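Local coordinates for Thiol:disulfide interchange protein (Klebsiella pneumoniae, PDB 6DXN), which probably acts as a periplasmic thiol-disulfide oxidoreductase of the DsbA family, exchanging disulfide bonds with its partner proteins, at residues A[30-35]-A[68-73]. Sequence-based numbering, arbitrary orientation.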
loop_
_atom_site.group_PDB
_atom_site.type_symbol
_atom_site.label_atom_id
_atom_site.label_comp_id
_atom_site.label_asym_id
_atom_site.label_seq_id
_atom_site.Cartn_x
_atom_site.Cartn_y
_atom_site.Cartn_z
ATOM N N SER A 30 -1.192 -3.704 5.230
ATOM C CA SER A 30 -2.328 -4.242 5.924
ATOM C C SER A 30 -2.857 -3.154 6.856
ATOM O O SER A 30 -2.077 -2.487 7.547
ATOM C CB SER A 30 -1.975 -5.498 6.681
ATOM O OG SER A 30 -3.073 -5.928 7.453
ATOM N N PHE A 31 -4.178 -2.973 6.857
ATOM C CA PHE A 31 -4.752 -1.982 7.727
ATOM C C PHE A 31 -4.565 -2.382 9.201
ATOM O O PHE A 31 -4.807 -1.570 10.059
ATOM C CB PHE A 31 -6.224 -1.738 7.401
ATOM C CG PHE A 31 -6.479 -0.893 6.183
ATOM C CD1 PHE A 31 -6.298 0.480 6.237
ATOM C CD2 PHE A 31 -6.941 -1.453 5.001
ATOM C CE1 PHE A 31 -6.555 1.271 5.130
ATOM C CE2 PHE A 31 -7.195 -0.661 3.896
ATOM C CZ PHE A 31 -6.990 0.696 3.954
ATOM N N TYR A 32 -4.160 -3.635 9.464
ATOM C CA TYR A 32 -3.914 -4.149 10.840
ATOM C C TYR A 32 -2.477 -3.869 11.305
ATOM O O TYR A 32 -2.173 -3.957 12.504
ATOM C CB TYR A 32 -4.025 -5.677 10.914
ATOM C CG TYR A 32 -5.392 -6.308 10.881
ATOM C CD1 TYR A 32 -6.003 -6.645 9.681
ATOM C CD2 TYR A 32 -6.043 -6.655 12.057
ATOM C CE1 TYR A 32 -7.244 -7.262 9.650
ATOM C CE2 TYR A 32 -7.285 -7.272 12.043
ATOM C CZ TYR A 32 -7.885 -7.579 10.834
ATOM O OH TYR A 32 -9.111 -8.183 10.809
ATOM N N CYS A 33 -1.595 -3.575 10.347
ATOM C CA CYS A 33 -0.151 -3.386 10.588
ATOM C C CYS A 33 0.162 -1.979 11.121
ATOM O O CYS A 33 -0.113 -0.984 10.458
ATOM C CB CYS A 33 0.602 -3.649 9.287
ATOM S SG CYS A 33 2.405 -3.594 9.434
ATOM N N GLY A 34 0.755 -1.914 12.321
ATOM C CA GLY A 34 1.106 -0.635 12.958
ATOM C C GLY A 34 2.007 0.219 12.068
ATOM O O GLY A 34 1.685 1.368 11.767
ATOM N N PRO A 35 3.182 -0.303 11.649
ATOM C CA PRO A 35 4.089 0.431 10.763
ATOM C C PRO A 35 3.410 0.851 9.451
ATOM O O PRO A 35 3.771 1.869 8.875
ATOM C CB PRO A 35 5.236 -0.557 10.516
ATOM C CG PRO A 35 5.204 -1.449 11.740
ATOM C CD PRO A 35 3.728 -1.603 12.058
ATOM N N GLY A 68 -5.171 -11.280 9.082
ATOM C CA GLY A 68 -6.306 -11.002 9.993
ATOM C C GLY A 68 -7.669 -11.459 9.472
ATOM O O GLY A 68 -7.839 -11.755 8.289
ATOM N N PRO A 69 -8.689 -11.529 10.359
ATOM C CA PRO A 69 -10.044 -11.926 9.965
ATOM C C PRO A 69 -10.690 -11.058 8.867
ATOM O O PRO A 69 -11.319 -11.593 7.964
ATOM C CB PRO A 69 -10.892 -11.793 11.245
ATOM C CG PRO A 69 -9.915 -11.621 12.397
ATOM C CD PRO A 69 -8.560 -11.297 11.805
ATOM N N LEU A 70 -10.518 -9.733 8.958
ATOM C CA LEU A 70 -11.131 -8.764 8.014
ATOM C C LEU A 70 -10.326 -8.609 6.715
ATOM O O LEU A 70 -10.801 -7.934 5.780
ATOM C CB LEU A 70 -11.234 -7.400 8.706
ATOM C CG LEU A 70 -12.244 -7.298 9.845
ATOM C CD1 LEU A 70 -11.995 -6.057 10.687
ATOM C CD2 LEU A 70 -13.665 -7.310 9.306
ATOM N N GLY A 71 -9.112 -9.175 6.677
ATOM C CA GLY A 71 -8.208 -9.065 5.515
ATOM C C GLY A 71 -8.952 -8.987 4.183
ATOM O O GLY A 71 -8.855 -7.990 3.473
ATOM N N PRO A 72 -9.713 -10.033 3.795
ATOM C CA PRO A 72 -10.468 -10.010 2.538
ATOM C C PRO A 72 -11.451 -8.831 2.421
ATOM O O PRO A 72 -11.420 -8.120 1.427
ATOM C CB PRO A 72 -11.194 -11.368 2.552
ATOM C CG PRO A 72 -10.293 -12.241 3.397
ATOM C CD PRO A 72 -9.845 -11.315 4.509
ATOM N N ALA A 73 -12.285 -8.607 3.451
ATOM C CA ALA A 73 -13.272 -7.510 3.405
ATOM C C ALA A 73 -12.571 -6.172 3.134
ATOM O O ALA A 73 -13.107 -5.339 2.424
ATOM C CB ALA A 73 -14.070 -7.453 4.684
#
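Tyr32 reaches across to the turn Gly68-Gly71 and carries this contact alone from its side. Its CB points toward that turn. CG lies anti to the carbonyl carbon (chi1 -75°), which keeps it beside the backbone N. The ring edge near its base has Ser30 OG in plane. This same oxygen accepts a bond from Tyr32 N in an ST turn. Further out, Gly68 CA sits over one face, 4.2 Å from the ring centroid, in a CH-pi contact. CE1 comes within 4.0 Å of Gly71 N, near the ring plane. The type I turn from Ser30 to Cys33 follows strand 25-29 and leads into helix 34-41, with Cys33 as N-cap. Cys33 and Cys36 form a CxxC as in the thioredoxin fold; their predicted redox-active disulfide is not formed here. Segment 68-73 leads into helix 71-83, so Tyr32 bridges the approach to the CxxC motif and this second helix. CZ packs against Pro69 CD at 3.9 Å. At the tip, OH accepts from Leu70 N at 2.8 Å, with an N-H...O angle of 160°. Leu70 CB lies 3.1 Å from the same OH, its side chain crossing Tyr32 at about a right angle and also touching Leu98 of helix 87-99.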